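Local coordinates for protein histone-lysine N-methyltransferase SETMAR (PDB 3F2K) that methylates histone H3 and, through the mariner-derived transposase domain modelled here, binds DNA and retains some nuclease activity, with a role in double-strand break repair, at residues Arg33-Asp38 with Pro125-Asp130; Val73-Trp78 with Tyr87-Pro92; Glu99-Glu104 with Gln138-Lys143. All blocks are in the same frame, centred on the assembly; numbering follows the deposited sequence.

Contact 1: residues Arg33-Asp38 with Pro125-Asp130; sequences RIVTCD and PILLHD. With MG (magnesium ion), chain D.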
loop_
_atom_site.group_PDB
_atom_site.type_symbol
_atom_site.label_atom_id
_atom_site.label_comp_id
_atom_site.label_asym_id
_atom_site.label_seq_id
_atom_site.Cartn_x
_atom_site.Cartn_y
_atom_site.Cartn_z
ATOM N N ARG A 33 2.407 -7.411 -11.569
ATOM C CA ARG A 33 1.532 -6.329 -12.057
ATOM C C ARG A 33 0.934 -5.542 -10.885
ATOM O O ARG A 33 0.348 -4.480 -11.084
ATOM C CB ARG A 33 0.414 -6.888 -12.961
ATOM C CG ARG A 33 0.943 -7.743 -14.183
ATOM C CD ARG A 33 -0.196 -8.675 -14.736
ATOM N NE ARG A 33 -1.390 -7.905 -15.023
ATOM C CZ ARG A 33 -2.569 -8.427 -15.175
ATOM N NH1 ARG A 33 -2.722 -9.744 -15.091
ATOM N NH2 ARG A 33 -3.620 -7.640 -15.438
ATOM N N ILE A 34 1.200 -5.979 -9.658
ATOM C CA ILE A 34 0.597 -5.237 -8.504
ATOM C C ILE A 34 1.235 -3.895 -8.249
ATOM O O ILE A 34 2.470 -3.793 -8.227
ATOM C CB ILE A 34 0.640 -6.070 -7.181
ATOM C CG1 ILE A 34 -0.338 -7.225 -7.266
ATOM C CG2 ILE A 34 0.148 -5.151 -5.947
ATOM C CD1 ILE A 34 -0.206 -8.282 -6.160
ATOM N N VAL A 35 0.392 -2.876 -8.100
ATOM C CA VAL A 35 0.739 -1.590 -7.521
ATOM C C VAL A 35 -0.024 -1.583 -6.168
ATOM O O VAL A 35 -1.162 -1.951 -6.134
ATOM C CB VAL A 35 0.216 -0.421 -8.382
ATOM C CG1 VAL A 35 0.435 0.871 -7.655
ATOM C CG2 VAL A 35 1.095 -0.350 -9.718
ATOM N N THR A 36 0.623 -1.142 -5.112
ATOM C CA THR A 36 -0.015 -1.135 -3.840
ATOM C C THR A 36 0.268 0.137 -3.048
ATOM O O THR A 36 1.336 0.821 -3.234
ATOM C CB THR A 36 0.394 -2.439 -3.038
ATOM O OG1 THR A 36 -0.555 -2.696 -1.990
ATOM C CG2 THR A 36 1.829 -2.397 -2.507
ATOM N N CYS A 37 -0.593 0.413 -2.072
ATOM C CA CYS A 37 -0.437 1.662 -1.333
ATOM C C CYS A 37 -1.079 1.562 0.012
ATOM O O CYS A 37 -1.801 0.599 0.273
ATOM C CB CYS A 37 -1.103 2.795 -2.107
ATOM S SG CYS A 37 -2.887 2.706 -2.154
ATOM N N ASP A 38 -0.825 2.592 0.819
ATOM C CA ASP A 38 -1.502 2.810 2.075
ATOM C C ASP A 38 -1.128 4.195 2.572
ATOM O O ASP A 38 -0.089 4.798 2.194
ATOM C CB ASP A 38 -1.139 1.731 3.147
ATOM C CG ASP A 38 -2.216 1.620 4.264
ATOM O OD1 ASP A 38 -3.361 2.075 4.014
ATOM O OD2 ASP A 38 -1.891 1.076 5.327
ATOM N N PRO A 125 -1.935 -2.787 -14.891
ATOM C CA PRO A 125 -1.628 -2.799 -13.491
ATOM C C PRO A 125 -2.851 -3.252 -12.651
ATOM O O PRO A 125 -3.974 -3.137 -13.114
ATOM C CB PRO A 125 -1.297 -1.350 -13.190
ATOM C CG PRO A 125 -2.254 -0.538 -14.178
ATOM C CD PRO A 125 -2.158 -1.417 -15.448
ATOM N N ILE A 126 -2.579 -3.751 -11.447
ATOM C CA ILE A 126 -3.626 -4.238 -10.550
ATOM C C ILE A 126 -3.407 -3.524 -9.228
ATOM O O ILE A 126 -2.335 -3.579 -8.672
ATOM C CB ILE A 126 -3.482 -5.800 -10.309
ATOM C CG1 ILE A 126 -3.616 -6.586 -11.634
ATOM C CG2 ILE A 126 -4.552 -6.267 -9.240
ATOM C CD1 ILE A 126 -3.256 -8.102 -11.456
ATOM N N LEU A 127 -4.385 -2.756 -8.757
ATOM C CA LEU A 127 -4.137 -1.979 -7.543
ATOM C C LEU A 127 -4.612 -2.786 -6.333
ATOM O O LEU A 127 -5.744 -3.345 -6.347
ATOM C CB LEU A 127 -4.878 -0.628 -7.624
ATOM C CG LEU A 127 -4.743 0.201 -6.377
ATOM C CD1 LEU A 127 -3.249 0.607 -6.090
ATOM C CD2 LEU A 127 -5.598 1.456 -6.570
ATOM N N LEU A 128 -3.738 -2.864 -5.304
ATOM C CA LEU A 128 -4.102 -3.478 -4.005
ATOM C C LEU A 128 -4.085 -2.358 -2.982
ATOM O O LEU A 128 -3.052 -1.787 -2.663
ATOM C CB LEU A 128 -2.994 -4.473 -3.638
ATOM C CG LEU A 128 -3.097 -5.256 -2.305
ATOM C CD1 LEU A 128 -4.448 -5.597 -1.937
ATOM C CD2 LEU A 128 -2.004 -6.457 -2.404
ATOM N N HIS A 129 -5.270 -2.054 -2.476
ATOM C CA HIS A 129 -5.417 -1.033 -1.489
ATOM C C HIS A 129 -6.609 -1.392 -0.575
ATOM O O HIS A 129 -7.458 -2.200 -0.926
ATOM C CB HIS A 129 -5.523 0.407 -2.116
ATOM C CG HIS A 129 -6.753 0.734 -2.919
ATOM N ND1 HIS A 129 -7.699 -0.167 -3.383
ATOM C CD2 HIS A 129 -7.135 1.942 -3.422
ATOM C CE1 HIS A 129 -8.610 0.479 -4.098
ATOM N NE2 HIS A 129 -8.297 1.757 -4.118
ATOM N N ASP A 130 -6.644 -0.762 0.582
ATOM C CA ASP A 130 -7.648 -1.128 1.587
ATOM C C ASP A 130 -8.962 -0.387 1.330
ATOM O O ASP A 130 -9.090 0.362 0.342
ATOM C CB ASP A 130 -7.080 -1.005 3.028
ATOM C CG ASP A 130 -6.781 0.424 3.455
ATOM O OD1 ASP A 130 -7.371 1.393 2.909
ATOM O OD2 ASP A 130 -5.964 0.592 4.416
HETATM MG MG MG D . -5.092 2.118 5.363
HETATM O O HOH W 1 -4.430 1.074 1.487
HETATM O O HOH W 2 -4.081 0.606 6.610
HETATM O O HOH W 3 -6.117 3.502 4.061
HETATM O O HOH W 4 -6.790 2.237 6.690
HETATM O O HOH W 5 -4.214 3.707 6.290
#

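Contact 2: residues Val73-Trp78 with Tyr87-Pro92; sequences VMVTIW and YSFLNP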
loop_
_atom_site.group_PDB
_atom_site.type_symbol
_atom_site.label_atom_id
_atom_site.label_comp_id
_atom_site.label_asym_id
_atom_site.label_seq_id
_atom_site.Cartn_x
_atom_site.Cartn_y
_atom_site.Cartn_z
ATOM N N VAL A 73 1.952 14.240 10.208
ATOM C CA VAL A 73 1.683 14.518 8.811
ATOM C C VAL A 73 1.334 13.152 8.199
ATOM O O VAL A 73 1.967 12.140 8.537
ATOM C CB VAL A 73 2.898 15.224 8.110
ATOM C CG1 VAL A 73 4.221 14.404 8.271
ATOM C CG2 VAL A 73 2.603 15.575 6.628
HETATM N N MSE A 74 0.322 13.127 7.339
HETATM C CA MSE A 74 -0.025 11.912 6.597
HETATM C C MSE A 74 0.765 11.745 5.317
HETATM O O MSE A 74 0.874 12.653 4.503
HETATM C CB MSE A 74 -1.517 11.889 6.271
HETATM C CG MSE A 74 -1.956 10.616 5.621
HETATM SE SE MSE A 74 -3.900 10.726 5.368
HETATM C CE MSE A 74 -3.931 10.963 3.447
ATOM N N VAL A 75 1.289 10.540 5.137
ATOM C CA VAL A 75 1.989 10.158 3.890
ATOM C C VAL A 75 1.182 9.035 3.228
ATOM O O VAL A 75 0.488 8.232 3.908
ATOM C CB VAL A 75 3.484 9.768 4.149
ATOM C CG1 VAL A 75 3.603 8.468 5.008
ATOM C CG2 VAL A 75 4.301 9.640 2.804
ATOM N N THR A 76 1.248 8.993 1.907
ATOM C CA THR A 76 0.689 7.936 1.089
ATOM C C THR A 76 1.898 7.529 0.206
ATOM O O THR A 76 2.633 8.374 -0.344
ATOM C CB THR A 76 -0.536 8.409 0.264
ATOM O OG1 THR A 76 -1.500 9.031 1.149
ATOM C CG2 THR A 76 -1.177 7.205 -0.461
ATOM N N ILE A 77 2.147 6.240 0.178
ATOM C CA ILE A 77 3.203 5.658 -0.647
ATOM C C ILE A 77 2.604 4.619 -1.589
ATOM O O ILE A 77 1.754 3.784 -1.208
ATOM C CB ILE A 77 4.359 5.050 0.207
ATOM C CG1 ILE A 77 5.517 4.583 -0.721
ATOM C CG2 ILE A 77 3.854 3.947 1.102
ATOM C CD1 ILE A 77 6.757 4.046 0.009
ATOM N N TRP A 78 3.070 4.664 -2.827
ATOM C CA TRP A 78 2.659 3.804 -3.864
ATOM C C TRP A 78 3.895 3.092 -4.416
ATOM O O TRP A 78 4.880 3.726 -4.780
ATOM C CB TRP A 78 2.061 4.639 -5.041
ATOM C CG TRP A 78 0.923 5.597 -4.646
ATOM C CD1 TRP A 78 1.036 6.807 -4.009
ATOM C CD2 TRP A 78 -0.428 5.401 -4.900
ATOM N NE1 TRP A 78 -0.173 7.387 -3.868
ATOM C CE2 TRP A 78 -1.109 6.526 -4.389
ATOM C CE3 TRP A 78 -1.165 4.351 -5.502
ATOM C CZ2 TRP A 78 -2.485 6.638 -4.434
ATOM C CZ3 TRP A 78 -2.512 4.456 -5.538
ATOM C CH2 TRP A 78 -3.168 5.615 -5.047
ATOM N N TYR A 87 5.136 8.981 -3.832
ATOM C CA TYR A 87 4.643 9.226 -2.447
ATOM C C TYR A 87 4.303 10.690 -2.293
ATOM O O TYR A 87 4.791 11.537 -3.061
ATOM C CB TYR A 87 5.667 8.796 -1.381
ATOM C CG TYR A 87 6.982 9.552 -1.417
ATOM C CD1 TYR A 87 7.172 10.735 -0.686
ATOM C CD2 TYR A 87 8.041 9.058 -2.147
ATOM C CE1 TYR A 87 8.398 11.383 -0.703
ATOM C CE2 TYR A 87 9.280 9.714 -2.194
ATOM C CZ TYR A 87 9.438 10.861 -1.490
ATOM O OH TYR A 87 10.673 11.444 -1.544
ATOM N N SER A 88 3.491 11.028 -1.304
ATOM C CA SER A 88 3.020 12.430 -1.224
ATOM C C SER A 88 2.637 12.667 0.226
ATOM O O SER A 88 2.304 11.708 0.959
ATOM C CB SER A 88 1.816 12.699 -2.149
ATOM O OG SER A 88 0.683 11.907 -1.839
ATOM N N PHE A 89 2.707 13.918 0.631
ATOM C CA PHE A 89 2.337 14.283 2.009
ATOM C C PHE A 89 1.129 15.200 1.907
ATOM O O PHE A 89 1.048 15.985 0.971
ATOM C CB PHE A 89 3.506 15.003 2.674
ATOM C CG PHE A 89 4.697 14.123 2.834
ATOM C CD1 PHE A 89 4.852 13.364 3.984
ATOM C CD2 PHE A 89 5.643 14.019 1.830
ATOM C CE1 PHE A 89 5.963 12.511 4.133
ATOM C CE2 PHE A 89 6.758 13.164 1.997
ATOM C CZ PHE A 89 6.892 12.425 3.128
ATOM N N LEU A 90 0.176 15.003 2.808
ATOM C CA LEU A 90 -1.036 15.813 2.861
ATOM C C LEU A 90 -0.655 17.171 3.433
ATOM O O LEU A 90 -0.104 17.252 4.559
ATOM C CB LEU A 90 -2.054 15.107 3.749
ATOM C CG LEU A 90 -3.493 15.605 3.915
ATOM C CD1 LEU A 90 -4.253 15.343 2.628
ATOM C CD2 LEU A 90 -4.062 14.863 5.117
ATOM N N ASN A 91 -0.910 18.196 2.620
ATOM C CA ASN A 91 -0.516 19.602 2.827
ATOM C C ASN A 91 -1.663 20.476 3.334
ATOM O O ASN A 91 -2.856 20.160 3.149
ATOM C CB ASN A 91 -0.014 20.238 1.516
ATOM C CG ASN A 91 1.176 19.519 0.921
ATOM O OD1 ASN A 91 1.191 19.247 -0.276
ATOM N ND2 ASN A 91 2.170 19.205 1.746
ATOM N N PRO A 92 -1.315 21.592 3.985
ATOM C CA PRO A 92 -2.406 22.525 4.395
ATOM C C PRO A 92 -3.351 22.833 3.233
ATOM O O PRO A 92 -2.896 23.006 2.091
ATOM C CB PRO A 92 -1.655 23.813 4.813
ATOM C CG PRO A 92 -0.154 23.528 4.611
ATOM C CD PRO A 92 0.017 22.028 4.427
HETATM O O HOH W 6 -0.934 15.822 6.969
HETATM O O HOH W 7 -0.822 11.572 1.705
HETATM O O HOH W 8 -0.592 10.002 -2.973
#

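Contact 3: residues Glu99-Glu104 with Gln138-Lys143; sequences EKYAQE and QPTLQK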
loop_
_atom_site.group_PDB
_atom_site.type_symbol
_atom_site.label_atom_id
_atom_site.label_comp_id
_atom_site.label_asym_id
_atom_site.label_seq_id
_atom_site.Cartn_x
_atom_site.Cartn_y
_atom_site.Cartn_z
ATOM N N GLU A 99 -11.943 12.675 -4.325
ATOM C CA GLU A 99 -11.521 13.593 -5.382
ATOM C C GLU A 99 -9.991 13.721 -5.352
ATOM O O GLU A 99 -9.318 13.644 -6.385
ATOM C CB GLU A 99 -12.215 14.992 -5.283
ATOM C CG GLU A 99 -13.684 14.915 -5.708
ATOM C CD GLU A 99 -14.636 14.551 -4.539
ATOM O OE1 GLU A 99 -14.193 14.326 -3.373
ATOM O OE2 GLU A 99 -15.846 14.569 -4.751
ATOM N N LYS A 100 -9.457 13.910 -4.170
ATOM C CA LYS A 100 -8.005 14.066 -3.982
ATOM C C LYS A 100 -7.322 12.736 -4.364
ATOM O O LYS A 100 -6.260 12.742 -4.960
ATOM C CB LYS A 100 -7.745 14.387 -2.491
ATOM C CG LYS A 100 -6.272 14.360 -2.054
ATOM C CD LYS A 100 -5.500 15.139 -3.075
ATOM C CE LYS A 100 -4.497 16.034 -2.431
ATOM N NZ LYS A 100 -3.180 15.320 -2.419
ATOM N N TYR A 101 -7.873 11.635 -3.875
ATOM C CA TYR A 101 -7.235 10.300 -4.128
ATOM C C TYR A 101 -7.244 10.003 -5.620
ATOM O O TYR A 101 -6.224 9.453 -6.124
ATOM C CB TYR A 101 -7.948 9.237 -3.356
ATOM C CG TYR A 101 -7.284 7.909 -3.285
ATOM C CD1 TYR A 101 -6.140 7.727 -2.482
ATOM C CD2 TYR A 101 -7.827 6.819 -3.965
ATOM C CE1 TYR A 101 -5.565 6.492 -2.334
ATOM C CE2 TYR A 101 -7.225 5.521 -3.852
ATOM C CZ TYR A 101 -6.100 5.391 -3.019
ATOM O OH TYR A 101 -5.487 4.136 -2.878
ATOM N N ALA A 102 -8.319 10.379 -6.334
ATOM C CA ALA A 102 -8.331 10.244 -7.813
ATOM C C ALA A 102 -7.182 11.004 -8.535
ATOM O O ALA A 102 -6.536 10.438 -9.447
ATOM C CB ALA A 102 -9.744 10.583 -8.423
ATOM N N GLN A 103 -6.916 12.242 -8.095
ATOM C CA GLN A 103 -5.834 13.067 -8.636
ATOM C C GLN A 103 -4.487 12.437 -8.299
ATOM O O GLN A 103 -3.575 12.415 -9.126
ATOM C CB GLN A 103 -5.928 14.497 -8.106
ATOM C CG GLN A 103 -7.124 15.218 -8.707
ATOM C CD GLN A 103 -7.107 15.162 -10.264
ATOM O OE1 GLN A 103 -8.076 14.704 -10.909
ATOM N NE2 GLN A 103 -5.967 15.557 -10.856
ATOM N N GLU A 104 -4.389 11.833 -7.113
ATOM C CA GLU A 104 -3.159 11.152 -6.726
ATOM C C GLU A 104 -2.885 9.923 -7.585
ATOM O O GLU A 104 -1.723 9.656 -7.952
ATOM C CB GLU A 104 -3.249 10.765 -5.247
ATOM C CG GLU A 104 -3.013 12.023 -4.315
ATOM C CD GLU A 104 -1.634 12.728 -4.466
ATOM O OE1 GLU A 104 -0.577 12.082 -4.624
ATOM O OE2 GLU A 104 -1.599 13.986 -4.378
ATOM N N GLN A 138 -16.562 7.187 -5.811
ATOM C CA GLN A 138 -16.315 7.991 -6.991
ATOM C C GLN A 138 -15.713 9.333 -6.469
ATOM O O GLN A 138 -16.122 9.848 -5.367
ATOM C CB GLN A 138 -17.646 8.210 -7.728
ATOM C CG GLN A 138 -18.256 7.001 -8.397
ATOM C CD GLN A 138 -17.377 6.334 -9.468
ATOM O OE1 GLN A 138 -16.257 6.808 -9.780
ATOM N NE2 GLN A 138 -17.914 5.219 -10.057
ATOM N N PRO A 139 -14.848 9.975 -7.251
ATOM C CA PRO A 139 -14.491 9.542 -8.613
ATOM C C PRO A 139 -13.262 8.676 -8.740
ATOM O O PRO A 139 -12.813 8.448 -9.872
ATOM C CB PRO A 139 -14.295 10.893 -9.348
ATOM C CG PRO A 139 -13.586 11.731 -8.321
ATOM C CD PRO A 139 -14.317 11.328 -6.966
ATOM N N THR A 140 -12.761 8.164 -7.597
ATOM C CA THR A 140 -11.693 7.154 -7.612
ATOM C C THR A 140 -12.020 5.957 -8.524
ATOM O O THR A 140 -11.153 5.529 -9.307
ATOM C CB THR A 140 -11.313 6.749 -6.159
ATOM O OG1 THR A 140 -10.638 7.860 -5.581
ATOM C CG2 THR A 140 -10.323 5.483 -6.162
ATOM N N LEU A 141 -13.213 5.357 -8.398
ATOM C CA LEU A 141 -13.521 4.192 -9.194
ATOM C C LEU A 141 -13.446 4.499 -10.694
ATOM O O LEU A 141 -12.832 3.754 -11.476
ATOM C CB LEU A 141 -14.910 3.642 -8.813
ATOM C CG LEU A 141 -14.942 3.146 -7.324
ATOM C CD1 LEU A 141 -16.293 2.645 -7.044
ATOM C CD2 LEU A 141 -13.904 1.974 -7.210
ATOM N N GLN A 142 -14.057 5.598 -11.101
ATOM C CA GLN A 142 -13.958 5.991 -12.516
ATOM C C GLN A 142 -12.496 6.236 -12.998
ATOM O O GLN A 142 -12.155 5.861 -14.103
ATOM C CB GLN A 142 -14.825 7.199 -12.801
ATOM C CG GLN A 142 -14.948 7.372 -14.352
ATOM C CD GLN A 142 -15.769 8.562 -14.740
ATOM O OE1 GLN A 142 -15.372 9.731 -14.542
ATOM N NE2 GLN A 142 -16.915 8.285 -15.305
ATOM N N LYS A 143 -11.664 6.829 -12.172
ATOM C CA LYS A 143 -10.291 7.082 -12.545
ATOM C C LYS A 143 -9.580 5.758 -12.816
ATOM O O LYS A 143 -8.823 5.621 -13.772
ATOM C CB LYS A 143 -9.603 7.833 -11.417
ATOM C CG LYS A 143 -8.114 8.223 -11.736
ATOM C CD LYS A 143 -8.011 9.009 -13.032
ATOM C CE LYS A 143 -8.680 10.360 -12.923
ATOM N NZ LYS A 143 -8.218 11.177 -14.120
HETATM O O HOH W 9 -9.076 13.701 -13.930
#

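Contact 1: residues Arg33-Asp38 with Pro125-Asp130
Arg33 and Ile126 meet at one end of a parallel strand pair at the centre of the RNase H-like fold, and at the other end Asp38 and Asp130 share a magnesium ion. Parallel pairing runs through Val35 N to Ile126 O (2.9 Å) and Val35 O to Leu128 N. The carbonyl of Leu128 is gripped twice, by Thr36 OG1 at 2.7 Å and weakly by Cys37 N. Thr36 OG1 reaches it because it stands anti to the backbone nitrogen (chi1 -160°), beside Leu128 CB.

Arg33 can be followed outward. Its CB lies near Ile126 CD1, the chain bends at chi3, NE bonds to Gly124 O, and the guanidinium spreads flat with Ile126 CD1 over its centre, 3.8 Å from CZ. At the tip NH1 lies near Ile126 CD1, and NH2 is 3.9 Å from Ile126 CG1. Two residues beyond Thr36 and Leu128, the carboxylates of Asp38 and Asp130 stand 89° apart in plane, and each gives the metal one oxygen. Asp38 OD2 is held by Asn165 ND2 and a metal-bound water. Four waters complete the six ligands. Asp38 OD1 and Asp130 OD2 come within 3.0 Å of each other, both turned to the magnesium, at 2.2 Å from OD1 and 2.0 Å from OD2.

Contact 2: residues Val73-Trp78 with Tyr87-Pro92
Tyr87 CB sits against Thr76 O and Ile77 CA in the antiparallel beta hairpin of strands 72-80 and 83-89, whose second strand is outermost in the sheet of this chain. With chi1 at 63°, the Tyr87 ring swings off Ile77 and meets Phe191 of helix 184-196 edge-to-face. Ser88 follows as a hydrogen-bonded pair with Thr76: Ser88 N gives to Thr76 O at 2.9 Å, and Thr76 N returns a bond to Ser88 O. Ser88 OG bonds to Glu104 OE1, and a water links it to Trp78 NE1.

Phe89, on the same face as Tyr87, takes Val75 CG2 over one side of its ring, 3.9 Å from the centroid and shifted toward the rim. That methyl stands anti to the Val75 nitrogen, leaning out over the neighbouring strand. Val73 CG2 touches Phe89 CB, while Gln184 and Glu188 bring helix 184-196 against the Phe89 side chain. Leu90 N closes the backbone pairing on Met74 O at 3.0 Å. Leu90 CD2 packs on CB and the selenium of Met74, a selenomethionine, both at 4.1 Å. A water bridges this same pair, accepting the N-H of Met74 and donating to Leu90 O, 2.9 Å from it.

Contact 3: residues Glu99-Glu104 with Gln138-Lys143
Ala102 faces the start of helix 140-147, where helix 98-115 packs against it on the flank of the RNase H-like domain. The small CB of Ala102 touches Pro139 CG at 4.0 Å and lies about as far from Lys143 CB, and the two backbones come close enough for the CA atoms of Ala102 and Thr140 to stand 4.6 Å apart. Lys143 CG, anti to the backbone nitrogen (chi1 -177°), lies 3.6 Å from Ala102 O. No direct hydrogen bond spans the two segments. Pro139, at the N-cap position and preceded by a cis peptide, sets its CD against Glu99 CG, the two side chains crossing at about a right angle.

Thr140 meets Tyr101 at the ring edge: OG1 lies in the ring plane, 3.4 Å from Tyr101 CD2, and CG2 is 3.6 Å from the same carbon. That hydroxyl is held by Ser98 OG and Pro134 O. Tyr101 in turn stacks on His135 and meets Trp78; the Tyr101 side chain is about 8 Å from the magnesium ion.

Farther out, the Lys143 amine forms a salt bridge with Asp106. Gln138, just ahead of the helix, reaches forward over its first turn, where its OE1 takes Gln142 N at 2.8 Å on an in-plane lone pair.

In the fold
Contact 1 is the buried core, while contacts 2 and 3 lie farther out and are only partly buried. Contacts 1 and 2 share one sheet: strand 34-43 runs beside strand 72-80, and Cys37 packs on Ile77 and Trp78. Parallel backbone pairing ends at a magnesium ion in contact 1; antiparallel pairing in contact 2 is supplemented by waters. Contact 3 joins two helices by side-chain packing, with Thr140 and Lys143 finding their polar partners outside the two segments. Tyr101 is common ground, its side chain packing against Cys37 of contact 1 and Trp78 of contact 2. Glu104, also on helix 98-115, packs its CB against Trp78 of the hairpin.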